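Local structure of putative secreted protein (Streptomyces coelicolor A3, 2QF9) at residues F12-S17 / G59-W64; Q22-S27 / T49-R54; R40-D45 / I158-D163; K102-L107 / V114-L119; K132-R137 / R145-M150. The protein is of unknown function, a putative secreted helical-bundle protein of the DUF305 family, which belongs to the ferritin clan. All coordinates share one frame; numbering follows the deposited sequence.

Contact 1. Residues F12-S17 / G59-W64; sequences FARDMS and GWLDLW
A buried, apolar packing contact joins helix 8-31 to the C-terminal end of helix 37-63, its centre about 15 Å from that of the chain, with L61 set against A13 and R14. The fork of L61 straddles the methyl group of A13: L61 CG lies 3.8 Å from A13 CB, and its two branches are almost equally near, L61 CD1 at 3.9 Å and L61 CD2 at 4.0 Å from A13 CB. Placing CG beside the backbone N (chi1 -71°) sets both branches around that methyl. The CA atoms of A13 and L61 are 7.2 Å apart. In the conformer given, one of two for R14, L61 CD1 also reaches the arginine's aliphatic stem, 3.9 Å from R14 CG, the side chains crossing at about a right angle. The same conformer carries the guanidinium onward to P67 O and A5 O. Within helix 8-31, A13 O takes two bonds, from S17 N and from S17 OG at 2.7 Å, the hydroxyl lying 18° out of the carbonyl plane. Beside L61, W60 NE1 is bonded to G59 O of the second subunit, and the reciprocal bond is made as well, placing this helix end at the dimer interface. Helices 8-31 and 37-63 are successive helices of a four-helix bundle, consistent with the ferritin clan, and this contact packs them together near one end.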
# COMPACT_ATOMS: atom_id res chain seq x y z
N PHE A 12 8.64 2.42 17.03
CA PHE A 12 7.26 2.11 16.63
C PHE A 12 7.13 2.12 15.11
O PHE A 12 6.54 1.21 14.54
CB PHE A 12 6.24 3.04 17.28
CG PHE A 12 4.82 2.78 16.84
CD1 PHE A 12 4.09 1.71 17.36
CD2 PHE A 12 4.23 3.61 15.87
CE1 PHE A 12 2.76 1.49 16.94
CE2 PHE A 12 2.92 3.40 15.44
CZ PHE A 12 2.18 2.34 15.97
N ALA A 13 7.70 3.14 14.46
CA ALA A 13 7.69 3.21 12.99
C ALA A 13 8.32 1.98 12.34
O ALA A 13 7.74 1.41 11.39
CB ALA A 13 8.37 4.50 12.49
N ARG A 14 9.47 1.53 12.85
CA ARG A 14 10.14 0.33 12.32
C ARG A 14 9.29 -0.93 12.54
O ARG A 14 9.02 -1.70 11.59
CB ARG A 14 11.51 0.13 12.99
CG ARG A 14 12.60 1.05 12.49
CD ARG A 14 13.94 0.74 13.14
NE ARG A 14 14.93 1.73 12.74
CZ ARG A 14 15.43 2.69 13.52
NH1 ARG A 14 16.32 3.54 13.01
NH2 ARG A 14 15.08 2.80 14.79
N ASP A 15 8.87 -1.12 13.78
CA ASP A 15 8.19 -2.35 14.21
C ASP A 15 6.80 -2.44 13.61
O ASP A 15 6.42 -3.48 13.05
CB ASP A 15 8.11 -2.42 15.73
CG ASP A 15 9.47 -2.67 16.40
OD1 ASP A 15 10.48 -2.93 15.72
OD2 ASP A 15 9.50 -2.63 17.64
N MSE A 16 6.04 -1.35 13.68
CA MSE A 16 4.69 -1.40 13.14
C MSE A 16 4.73 -1.52 11.61
O MSE A 16 3.82 -2.11 11.02
CB MSE A 16 3.84 -0.21 13.63
CG MSE A 16 2.39 -0.33 13.29
SE MSE A 16 1.52 -1.93 14.10
CE MSE A 16 1.00 -1.06 15.72
N SER A 17 5.77 -0.99 10.95
CA SER A 17 5.88 -1.18 9.50
C SER A 17 6.01 -2.67 9.11
O SER A 17 5.34 -3.14 8.17
CB SER A 17 7.03 -0.35 8.91
OG SER A 17 6.66 1.02 8.94
N GLY A 59 8.12 6.67 5.34
CA GLY A 59 8.39 8.03 4.88
C GLY A 59 8.93 8.92 6.00
O GLY A 59 9.82 9.76 5.77
N TRP A 60 8.42 8.72 7.21
CA TRP A 60 8.93 9.47 8.37
C TRP A 60 10.37 9.08 8.66
O TRP A 60 11.24 9.95 8.83
CB TRP A 60 8.02 9.32 9.61
CG TRP A 60 6.63 9.89 9.41
CD1 TRP A 60 6.26 10.89 8.53
CD2 TRP A 60 5.44 9.50 10.09
NE1 TRP A 60 4.90 11.14 8.63
CE2 TRP A 60 4.37 10.30 9.58
CE3 TRP A 60 5.16 8.56 11.09
CZ2 TRP A 60 3.05 10.18 10.04
CZ3 TRP A 60 3.83 8.44 11.55
CH2 TRP A 60 2.80 9.24 11.01
N LEU A 61 10.63 7.78 8.70
CA LEU A 61 11.99 7.30 8.96
C LEU A 61 12.96 7.87 7.92
O LEU A 61 14.06 8.31 8.25
CB LEU A 61 12.02 5.77 8.99
CG LEU A 61 11.35 5.11 10.21
CD1 LEU A 61 11.19 3.61 9.98
CD2 LEU A 61 12.16 5.36 11.50
N ASP A 62 12.52 7.89 6.66
CA ASP A 62 13.34 8.43 5.58
C ASP A 62 13.61 9.92 5.78
O ASP A 62 14.77 10.34 5.75
CB ASP A 62 12.67 8.16 4.23
CG ASP A 62 12.89 6.74 3.75
OD1 ASP A 62 13.70 5.99 4.38
OD2 ASP A 62 12.26 6.35 2.74
N LEU A 63 12.55 10.69 6.02
CA LEU A 63 12.65 12.13 6.24
C LEU A 63 13.57 12.45 7.44
O LEU A 63 14.35 13.43 7.42
CB LEU A 63 11.26 12.72 6.48
CG LEU A 63 11.09 14.24 6.57
CD1 LEU A 63 11.31 14.91 5.24
CD2 LEU A 63 9.69 14.57 7.05
N TRP A 64 13.50 11.59 8.46
CA TRP A 64 14.31 11.72 9.66
C TRP A 64 15.74 11.17 9.51
O TRP A 64 16.53 11.24 10.46
CB TRP A 64 13.63 11.04 10.84
CG TRP A 64 12.29 11.63 11.22
CD1 TRP A 64 11.88 12.93 11.06
CD2 TRP A 64 11.22 10.96 11.89
NE1 TRP A 64 10.62 13.09 11.54
CE2 TRP A 64 10.19 11.91 12.08
CE3 TRP A 64 11.02 9.64 12.34
CZ2 TRP A 64 8.96 11.58 12.69
CZ3 TRP A 64 9.80 9.31 12.96
CH2 TRP A 64 8.80 10.28 13.14

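Contact 2. Residues Q22-S27 / T49-R54; sequences QAVEMS and TQANQR
Q50 and A51 on helix 37-63 pack against A23 and V24 on helix 8-31, and Q50 can be traced outward. Its CB lies 4.1 Å from V24 CG2, at the start of the side chain. CG follows beside the backbone N (chi1 -67°), and from there the chain runs extended, which carries the terminal amide across to A23. There the carbonyl carbon, Q50 CD, stands 3.6 Å from A23 CB, and Q50 OE1 approaches that methyl to 3.1 Å, a short carbon-to-oxygen distance; the amide nitrogen, Q50 NE2, stays farther off at 4.0 Å from A23 CB. The other half of the contact belongs to V24, whose CG2 comes within 3.6 Å of the backbone A51 N and 4.1 Å of A51 CB. The axes of the two helical segments pass 9.1 Å apart, antiparallel at 151°. Q50 is also flanked by H20 and by H124 of helix 109-137, while V24 packs on Q48 of the second subunit. All four touching residues are buried, yet the contact is not purely apolar: between these two segments it is van der Waals in kind, with an amide oxygen against a methyl group.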
# COMPACT_ATOMS: atom_id res chain seq x y z
N GLN A 22 3.01 -7.74 7.12
CA GLN A 22 2.42 -9.07 7.19
C GLN A 22 0.90 -9.07 7.00
O GLN A 22 0.35 -9.98 6.36
CB GLN A 22 2.82 -9.78 8.48
CG GLN A 22 2.52 -11.28 8.37
CD GLN A 22 2.72 -12.03 9.66
OE1 GLN A 22 2.08 -11.74 10.67
NE2 GLN A 22 3.63 -13.00 9.64
N ALA A 23 0.21 -8.07 7.56
CA ALA A 23 -1.25 -7.96 7.36
C ALA A 23 -1.57 -7.82 5.87
O ALA A 23 -2.50 -8.47 5.35
CB ALA A 23 -1.82 -6.79 8.11
N VAL A 24 -0.84 -6.95 5.19
CA VAL A 24 -1.00 -6.77 3.75
C VAL A 24 -0.83 -8.12 3.02
O VAL A 24 -1.67 -8.50 2.20
CB VAL A 24 -0.03 -5.67 3.21
CG1 VAL A 24 -0.14 -5.58 1.68
CG2 VAL A 24 -0.34 -4.32 3.90
N GLU A 25 0.26 -8.84 3.32
CA GLU A 25 0.53 -10.15 2.72
C GLU A 25 -0.61 -11.15 2.99
O GLU A 25 -1.07 -11.84 2.07
CB GLU A 25 1.88 -10.69 3.23
CG GLU A 25 2.23 -12.11 2.80
CD GLU A 25 2.44 -12.29 1.28
OE1 GLU A 25 2.27 -11.31 0.51
OE2 GLU A 25 2.77 -13.43 0.88
N MSE A 26 -1.07 -11.23 4.25
CA MSE A 26 -2.21 -12.08 4.57
C MSE A 26 -3.43 -11.75 3.73
O MSE A 26 -4.16 -12.65 3.29
CB MSE A 26 -2.57 -11.93 6.04
CG MSE A 26 -1.93 -12.94 6.91
SE MSE A 26 -3.05 -13.07 8.48
CE MSE A 26 -2.88 -11.25 9.11
N SER A 27 -3.67 -10.46 3.51
CA SER A 27 -4.80 -9.98 2.69
C SER A 27 -4.69 -10.39 1.23
O SER A 27 -5.69 -10.82 0.63
CB SER A 27 -4.97 -8.46 2.86
OG SER A 27 -5.25 -8.19 4.24
N THR A 49 -5.38 0.22 3.91
CA THR A 49 -5.09 1.05 5.06
C THR A 49 -3.70 0.78 5.60
O THR A 49 -2.93 1.71 5.84
CB THR A 49 -6.16 0.86 6.16
OG1 THR A 49 -7.41 1.32 5.64
CG2 THR A 49 -5.82 1.66 7.45
N GLN A 50 -3.36 -0.49 5.76
CA GLN A 50 -2.09 -0.85 6.38
C GLN A 50 -0.88 -0.58 5.46
O GLN A 50 0.15 -0.10 5.92
CB GLN A 50 -2.11 -2.27 6.95
CG GLN A 50 -3.10 -2.36 8.15
CD GLN A 50 -2.79 -3.46 9.15
OE1 GLN A 50 -1.67 -3.95 9.22
NE2 GLN A 50 -3.78 -3.84 9.93
N ALA A 51 -1.04 -0.79 4.15
CA ALA A 51 0.03 -0.42 3.22
C ALA A 51 0.24 1.09 3.27
O ALA A 51 1.37 1.56 3.22
CB ALA A 51 -0.31 -0.86 1.79
N ASN A 52 -0.86 1.84 3.34
CA ASN A 52 -0.76 3.31 3.35
C ASN A 52 -0.05 3.78 4.62
O ASN A 52 0.91 4.57 4.57
CB ASN A 52 -2.14 3.96 3.24
CG ASN A 52 -2.05 5.47 3.15
OD1 ASN A 52 -1.42 6.01 2.24
ND2 ASN A 52 -2.66 6.15 4.11
N GLN A 53 -0.49 3.26 5.77
CA GLN A 53 0.14 3.61 7.04
C GLN A 53 1.62 3.17 7.10
O GLN A 53 2.47 3.89 7.65
CB GLN A 53 -0.64 3.02 8.20
CG GLN A 53 -2.04 3.59 8.33
CD GLN A 53 -2.85 2.94 9.43
OE1 GLN A 53 -2.46 1.90 9.97
NE2 GLN A 53 -3.99 3.54 9.78
N ARG A 54 1.92 1.99 6.53
CA ARG A 54 3.30 1.57 6.41
C ARG A 54 4.13 2.59 5.62
O ARG A 54 5.23 2.96 6.07
CB ARG A 54 3.39 0.18 5.80
CG ARG A 54 4.81 -0.30 5.65
CD ARG A 54 4.86 -1.76 5.23
NE ARG A 54 6.23 -2.20 4.99
CZ ARG A 54 6.85 -2.10 3.81
NH1 ARG A 54 6.24 -1.53 2.77
NH2 ARG A 54 8.08 -2.56 3.68

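Contact 3. Residues R40-D45 / I158-D163; sequences RRLAYD and IRLMAD
L160 is the first residue of segment 158-163 to meet segment 40-45, and it does so at the exposed margin, where L160 CD2 stands 4.2 Å from L42 CD1. Next comes M161, a selenomethionine buried in the bundle, which makes the closer approach: M161 CG is 3.6 Å from L42 CD2, and M161 SE lies 4.0 Å from that same methyl. Its CG is put there by a first torsion that sets it beside the backbone N (chi1 -61°), and the side chain crosses L42 at about a right angle. L42 therefore receives two neighbours on separate branches, CD1 on the leucine and CD2 on the selenomethionine. The backbones stay well apart, with a CA separation of 9.0 Å between L42 and M161, and the side chains alone bridge helices 37-63 and 141-167. M161 packs further on L117 and T121 of helix 109-137. Within segment 40-45, R41 NE bonds to D45 OD2 with an N-H...O angle of 160°, and R41 NH2 sits 2.8 Å from D45 OD1, a salt bridge between residues one turn apart. Cohesion between the two segments is apolar, graded from a buried leucine-selenomethionine contact to a looser contact between buried L42 and exposed L160.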
# COMPACT_ATOMS: atom_id res chain seq x y z
N ARG A 40 -13.29 -10.81 1.13
CA ARG A 40 -12.45 -10.14 0.13
C ARG A 40 -12.43 -8.62 0.30
O ARG A 40 -11.36 -8.00 0.15
CB ARG A 40 -12.84 -10.53 -1.30
CG ARG A 40 -12.35 -11.93 -1.70
CD ARG A 40 -12.86 -12.37 -3.05
NE ARG A 40 -12.84 -11.32 -4.08
CZ ARG A 40 -11.78 -11.03 -4.84
NH1 ARG A 40 -10.64 -11.69 -4.71
NH2 ARG A 40 -11.87 -10.08 -5.74
N ARG A 41 -13.60 -8.04 0.64
CA ARG A 41 -13.69 -6.58 0.83
C ARG A 41 -12.92 -6.17 2.08
O ARG A 41 -12.19 -5.18 2.06
CB ARG A 41 -15.14 -6.09 0.91
CG ARG A 41 -15.25 -4.59 1.21
CD ARG A 41 -14.71 -3.74 0.06
NE ARG A 41 -14.32 -2.39 0.49
CZ ARG A 41 -14.10 -1.36 -0.33
NH1 ARG A 41 -14.26 -1.47 -1.65
NH2 ARG A 41 -13.73 -0.19 0.18
N LEU A 42 -13.08 -6.93 3.17
CA LEU A 42 -12.35 -6.63 4.39
C LEU A 42 -10.85 -6.68 4.13
O LEU A 42 -10.10 -5.76 4.52
CB LEU A 42 -12.73 -7.62 5.50
CG LEU A 42 -11.90 -7.56 6.79
CD1 LEU A 42 -11.99 -6.16 7.47
CD2 LEU A 42 -12.29 -8.71 7.72
N ALA A 43 -10.41 -7.76 3.45
CA ALA A 43 -8.98 -7.94 3.15
C ALA A 43 -8.45 -6.78 2.30
O ALA A 43 -7.37 -6.27 2.54
CB ALA A 43 -8.75 -9.29 2.45
N TYR A 44 -9.26 -6.32 1.35
CA TYR A 44 -8.87 -5.18 0.51
C TYR A 44 -8.72 -3.92 1.37
O TYR A 44 -7.73 -3.19 1.25
CB TYR A 44 -9.91 -4.97 -0.59
CG TYR A 44 -9.77 -3.70 -1.39
CD1 TYR A 44 -8.93 -3.64 -2.50
CD2 TYR A 44 -10.51 -2.57 -1.04
CE1 TYR A 44 -8.81 -2.46 -3.24
CE2 TYR A 44 -10.40 -1.38 -1.78
CZ TYR A 44 -9.55 -1.35 -2.87
OH TYR A 44 -9.43 -0.19 -3.61
N ASP A 45 -9.70 -3.66 2.23
CA ASP A 45 -9.65 -2.49 3.14
C ASP A 45 -8.45 -2.51 4.10
O ASP A 45 -7.76 -1.50 4.27
CB ASP A 45 -10.96 -2.33 3.91
CG ASP A 45 -12.13 -1.90 2.99
OD1 ASP A 45 -11.89 -1.34 1.91
OD2 ASP A 45 -13.29 -2.11 3.37
N ILE A 158 -11.81 -5.99 14.97
CA ILE A 158 -11.90 -7.24 15.77
C ILE A 158 -13.39 -7.58 16.02
O ILE A 158 -13.80 -8.73 15.85
CB ILE A 158 -11.13 -7.13 17.10
CG1 ILE A 158 -9.61 -7.12 16.84
CG2 ILE A 158 -11.50 -8.31 18.07
CD1 ILE A 158 -8.76 -6.59 18.04
N ARG A 159 -14.18 -6.58 16.40
CA ARG A 159 -15.62 -6.80 16.63
C ARG A 159 -16.33 -7.28 15.35
O ARG A 159 -17.14 -8.22 15.39
CB ARG A 159 -16.29 -5.54 17.21
CG ARG A 159 -15.73 -5.10 18.57
CD ARG A 159 -16.56 -3.94 19.20
NE ARG A 159 -16.50 -2.71 18.41
CZ ARG A 159 -15.64 -1.71 18.62
NH1 ARG A 159 -14.76 -1.77 19.61
NH2 ARG A 159 -15.67 -0.63 17.84
N LEU A 160 -16.01 -6.65 14.22
CA LEU A 160 -16.56 -7.07 12.93
C LEU A 160 -16.17 -8.53 12.60
O LEU A 160 -17.03 -9.34 12.20
CB LEU A 160 -16.09 -6.15 11.81
CG LEU A 160 -16.51 -6.60 10.40
CD1 LEU A 160 -18.04 -6.53 10.22
CD2 LEU A 160 -15.80 -5.79 9.31
N MSE A 161 -14.88 -8.85 12.76
CA MSE A 161 -14.40 -10.19 12.42
C MSE A 161 -15.00 -11.26 13.34
O MSE A 161 -15.16 -12.41 12.93
CB MSE A 161 -12.87 -10.24 12.38
CG MSE A 161 -12.29 -9.30 11.32
SE MSE A 161 -10.37 -9.59 11.12
CE MSE A 161 -9.84 -8.87 12.82
N ALA A 162 -15.35 -10.86 14.56
CA ALA A 162 -16.00 -11.79 15.48
C ALA A 162 -17.37 -12.21 14.92
O ALA A 162 -17.72 -13.38 14.95
CB ALA A 162 -16.13 -11.14 16.88
N ASP A 163 -18.11 -11.24 14.39
CA ASP A 163 -19.39 -11.52 13.71
C ASP A 163 -19.19 -12.34 12.44
O ASP A 163 -19.92 -13.30 12.21
CB ASP A 163 -20.11 -10.21 13.36
CG ASP A 163 -20.79 -9.56 14.56
OD1 ASP A 163 -20.94 -10.22 15.61
OD2 ASP A 163 -21.19 -8.39 14.43

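Contact 4. Residues K102-L107 / V114-L119; sequences KKLGTL and VYYLQL
K103 lays its aliphatic chain over one face of the Y115 ring. CG leaves anti to the backbone N, the chain stays extended as far as CE, and a bend at chi4 then turns the ammonium group. K103 CE lies 3.6 Å from the ring centroid of Y115, 25° off the normal, a CH-pi contact; K103 NZ, also over the face at 4.9 Å from that centroid and 19° off the normal, adds a cation-pi component. The opposite face of the ring is covered by L119 of its own helix, so the tyrosine is held between lysine and leucine. At the base of the ring L107 crosses at about a right angle, its CD1 3.4 Å from Y115 CB, a close fit. Deeper inside, L104 spreads across three residues: its CB meets the Y115 ring and L119, and L104 CD1 reaches Y116 CB at 4.0 Å. L104 also packs on M26 and I29 of helix 8-31, tying this short helix to the bundle. T106 OG1 bonds to K103 O at 2.7 Å, in the carbonyl plane and on a lone pair. Joined by a short connection, with axes at 153°, helices 98-106 and 109-137 form an antiparallel helical hairpin appended to the four-helix bundle.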
# COMPACT_ATOMS: atom_id res chain seq x y z
N LYS A 102 1.90 -20.22 5.64
CA LYS A 102 1.86 -21.33 4.70
C LYS A 102 0.49 -22.01 4.71
O LYS A 102 -0.09 -22.26 3.64
CB LYS A 102 2.96 -22.34 5.01
CG LYS A 102 2.93 -23.57 4.10
CD LYS A 102 3.96 -24.61 4.52
CE LYS A 102 4.08 -25.69 3.45
NZ LYS A 102 2.87 -26.55 3.46
N LYS A 103 -0.03 -22.29 5.91
CA LYS A 103 -1.30 -22.99 6.05
C LYS A 103 -2.40 -22.18 5.36
O LYS A 103 -3.19 -22.74 4.60
CB LYS A 103 -1.66 -23.23 7.52
CG LYS A 103 -2.95 -23.99 7.70
CD LYS A 103 -3.20 -24.28 9.17
CE LYS A 103 -4.70 -24.37 9.47
NZ LYS A 103 -5.33 -25.57 8.88
N LEU A 104 -2.41 -20.87 5.60
CA LEU A 104 -3.43 -20.00 5.00
C LEU A 104 -3.49 -20.18 3.48
O LEU A 104 -4.58 -20.28 2.90
CB LEU A 104 -3.16 -18.51 5.34
CG LEU A 104 -4.16 -17.50 4.76
CD1 LEU A 104 -5.57 -17.74 5.29
CD2 LEU A 104 -3.69 -16.09 5.10
N GLY A 105 -2.31 -20.22 2.87
CA GLY A 105 -2.15 -20.37 1.44
C GLY A 105 -2.61 -21.71 0.88
O GLY A 105 -2.78 -21.82 -0.34
N THR A 106 -2.79 -22.71 1.75
CA THR A 106 -3.25 -24.06 1.35
C THR A 106 -4.78 -24.23 1.46
O THR A 106 -5.33 -25.21 0.93
CB THR A 106 -2.61 -25.19 2.19
OG1 THR A 106 -3.13 -25.16 3.52
CG2 THR A 106 -1.06 -25.10 2.20
N LEU A 107 -5.44 -23.32 2.16
CA LEU A 107 -6.89 -23.41 2.40
C LEU A 107 -7.72 -22.78 1.29
O LEU A 107 -7.20 -21.96 0.52
CB LEU A 107 -7.25 -22.77 3.74
CG LEU A 107 -6.54 -23.41 4.95
CD1 LEU A 107 -6.88 -22.65 6.22
CD2 LEU A 107 -6.91 -24.87 5.07
N VAL A 114 -12.18 -18.39 7.43
CA VAL A 114 -12.13 -18.55 8.89
C VAL A 114 -10.69 -18.40 9.39
O VAL A 114 -10.43 -17.69 10.36
CB VAL A 114 -12.72 -19.93 9.28
CG1 VAL A 114 -12.36 -20.32 10.73
CG2 VAL A 114 -14.26 -19.88 9.09
N TYR A 115 -9.77 -19.06 8.71
CA TYR A 115 -8.37 -19.06 9.16
C TYR A 115 -7.78 -17.65 9.09
O TYR A 115 -7.09 -17.22 10.00
CB TYR A 115 -7.54 -20.05 8.37
CG TYR A 115 -6.25 -20.42 9.09
CD1 TYR A 115 -6.30 -21.11 10.31
CD2 TYR A 115 -5.01 -20.09 8.56
CE1 TYR A 115 -5.12 -21.45 10.98
CE2 TYR A 115 -3.84 -20.42 9.23
CZ TYR A 115 -3.90 -21.10 10.44
OH TYR A 115 -2.75 -21.44 11.12
N TYR A 116 -8.10 -16.93 8.01
CA TYR A 116 -7.70 -15.53 7.84
C TYR A 116 -8.27 -14.66 8.97
O TYR A 116 -7.55 -13.87 9.58
CB TYR A 116 -8.21 -15.02 6.49
CG TYR A 116 -8.04 -13.55 6.28
CD1 TYR A 116 -6.78 -13.00 5.97
CD2 TYR A 116 -9.14 -12.67 6.43
CE1 TYR A 116 -6.63 -11.63 5.78
CE2 TYR A 116 -9.00 -11.30 6.25
CZ TYR A 116 -7.74 -10.78 5.93
OH TYR A 116 -7.59 -9.43 5.74
N LEU A 117 -9.56 -14.81 9.23
CA LEU A 117 -10.21 -14.06 10.30
C LEU A 117 -9.59 -14.35 11.67
O LEU A 117 -9.45 -13.45 12.48
CB LEU A 117 -11.71 -14.30 10.29
CG LEU A 117 -12.44 -13.73 9.07
CD1 LEU A 117 -13.80 -14.39 8.96
CD2 LEU A 117 -12.55 -12.19 9.11
N GLN A 118 -9.22 -15.60 11.91
CA GLN A 118 -8.58 -15.97 13.18
C GLN A 118 -7.18 -15.36 13.29
O GLN A 118 -6.85 -14.75 14.32
CB GLN A 118 -8.51 -17.48 13.30
CG GLN A 118 -9.88 -18.10 13.58
CD GLN A 118 -9.87 -19.62 13.43
OE1 GLN A 118 -9.04 -20.18 12.72
NE2 GLN A 118 -10.80 -20.30 14.10
N LEU A 119 -6.39 -15.52 12.23
CA LEU A 119 -5.04 -14.93 12.21
C LEU A 119 -5.08 -13.40 12.34
O LEU A 119 -4.29 -12.81 13.08
CB LEU A 119 -4.29 -15.29 10.95
CG LEU A 119 -3.85 -16.75 10.76
CD1 LEU A 119 -3.21 -16.91 9.38
CD2 LEU A 119 -2.89 -17.23 11.88

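Contact 5. Residues K132-R137 / R145-M150; sequences KGCVER and RLARGM
V135, A147 and R148 bury the most surface here, with V135 wedged against two successive residues of segment 145-150. Its two methyl groups divide the work. CG2, set beside the backbone N, points at the opposing main chain, 3.6 Å from R148 N and 4.0 Å from A147 CB. CG1, anti to the backbone N (chi1 174°), lies 3.5 Å from R148 NH1, approaching the guanidinium obliquely; R148 was modelled in two conformers, so this last approach is less certain than the others. Helices 109-137 and 141-167 meet as an antiparallel hairpin at one end of the bundle, their axes 8.2 Å apart and inclined at 146°, and the CA atoms of V135 and A147 are only 6.1 Å from each other. The A147 methyl also faces the neighbouring cysteine, with A147 CB 3.7 Å from C134 SG and 3.8 Å from C134 CB. That sulfur is bonded to C138, a disulfide that links the last turn of helix 109-137 to the connection leading into helix 141-167. On the inner side of the hairpin M150, a selenomethionine, packs on F12 and H20 of helix 8-31, while L146 reaches M56 and W60 of helix 37-63.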
# COMPACT_ATOMS: atom_id res chain seq x y z
N LYS A 132 -0.95 1.16 21.45
CA LYS A 132 -1.10 1.68 22.81
C LYS A 132 0.25 2.10 23.38
O LYS A 132 0.33 3.13 24.07
CB LYS A 132 -1.79 0.66 23.72
CG LYS A 132 -3.29 0.59 23.54
CD LYS A 132 -3.90 -0.46 24.47
CE LYS A 132 -5.41 -0.52 24.37
NZ LYS A 132 -5.94 -1.68 25.19
N GLY A 133 1.29 1.32 23.08
CA GLY A 133 2.66 1.63 23.51
C GLY A 133 3.13 2.97 22.94
O GLY A 133 3.76 3.77 23.64
N CYS A 134 2.83 3.20 21.67
CA CYS A 134 3.16 4.48 21.04
C CYS A 134 2.30 5.64 21.59
O CYS A 134 2.81 6.74 21.80
CB CYS A 134 3.06 4.38 19.51
SG CYS A 134 3.41 5.91 18.57
N VAL A 135 1.02 5.39 21.86
CA VAL A 135 0.17 6.44 22.45
C VAL A 135 0.82 6.91 23.79
O VAL A 135 0.86 8.11 24.09
CB VAL A 135 -1.33 6.00 22.61
CG1 VAL A 135 -2.14 7.07 23.37
CG2 VAL A 135 -1.96 5.77 21.25
N GLU A 136 1.36 5.96 24.54
CA GLU A 136 2.07 6.26 25.79
C GLU A 136 3.44 6.92 25.61
O GLU A 136 3.77 7.87 26.33
CB GLU A 136 2.22 4.99 26.63
CG GLU A 136 2.98 5.18 27.95
CD GLU A 136 3.19 3.86 28.66
OE1 GLU A 136 2.26 3.01 28.62
OE2 GLU A 136 4.27 3.67 29.27
N ARG A 137 4.23 6.44 24.65
CA ARG A 137 5.67 6.74 24.61
C ARG A 137 6.13 7.66 23.46
O ARG A 137 7.14 8.36 23.60
CB ARG A 137 6.49 5.44 24.56
CG ARG A 137 6.36 4.52 25.77
CD ARG A 137 7.15 3.25 25.54
NE ARG A 137 7.13 2.37 26.71
CZ ARG A 137 8.09 2.34 27.64
NH1 ARG A 137 9.13 3.15 27.56
NH2 ARG A 137 7.99 1.50 28.67
N ARG A 145 -1.08 10.34 16.98
CA ARG A 145 -2.45 10.36 16.50
C ARG A 145 -2.72 9.17 15.60
O ARG A 145 -3.82 8.59 15.65
CB ARG A 145 -2.77 11.66 15.78
CG ARG A 145 -2.76 12.86 16.73
CD ARG A 145 -3.42 14.09 16.14
NE ARG A 145 -2.81 14.49 14.88
CZ ARG A 145 -1.79 15.35 14.76
NH1 ARG A 145 -1.24 15.90 15.83
NH2 ARG A 145 -1.33 15.64 13.55
N LEU A 146 -1.73 8.81 14.78
CA LEU A 146 -1.86 7.63 13.92
C LEU A 146 -2.06 6.39 14.76
O LEU A 146 -2.97 5.58 14.48
CB LEU A 146 -0.65 7.46 12.99
CG LEU A 146 -0.90 6.48 11.81
CD1 LEU A 146 -1.88 7.04 10.78
CD2 LEU A 146 0.42 6.16 11.12
N ALA A 147 -1.23 6.24 15.80
CA ALA A 147 -1.31 5.11 16.73
C ALA A 147 -2.68 5.05 17.42
O ALA A 147 -3.31 3.99 17.51
CB ALA A 147 -0.16 5.20 17.75
N ARG A 148 -3.16 6.20 17.90
CA ARG A 148 -4.48 6.30 18.56
C ARG A 148 -5.61 5.85 17.61
O ARG A 148 -6.59 5.22 18.04
CB ARG A 148 -4.68 7.73 19.07
CG ARG A 148 -5.66 7.90 20.24
CD ARG A 148 -5.10 8.89 21.28
NE ARG A 148 -4.33 9.99 20.68
CZ ARG A 148 -3.35 10.65 21.29
NH1 ARG A 148 -3.00 10.34 22.53
NH2 ARG A 148 -2.72 11.63 20.65
N GLY A 149 -5.46 6.17 16.33
CA GLY A 149 -6.44 5.79 15.30
C GLY A 149 -6.41 4.30 15.01
O GLY A 149 -7.46 3.69 14.76
N MSE A 150 -5.21 3.71 15.08
CA MSE A 150 -5.06 2.26 14.94
C MSE A 150 -5.73 1.51 16.07
O MSE A 150 -6.35 0.49 15.82
CB MSE A 150 -3.59 1.85 14.87
CG MSE A 150 -2.86 2.42 13.67
SE MSE A 150 -1.07 1.64 13.70
CE MSE A 150 -0.15 2.88 12.50

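In the fold
Contacts 1 and 2 lie on the same helix pair, 8-31 and 37-63, with centres 15 Å apart, and together with contact 3 they reach the second subunit. Contact 5 adjoins contact 1 at one end of the bundle, where F12 CG meets C134 CB at 3.6 Å. Contact 4 lies across the chain's centre from contact 1, about 29 Å between centres. Contact 2 joins it through S27 OG and Y116 OH, 3.0 Å apart, a probable hydrogen bond, and contact 3 through L117 CD2, 3.8 Å from L42 CD2. No active site is known; a bound 1,2-ethanediol, probably from crystallisation, lies about 3 Å from the A51 side chain in contact 2.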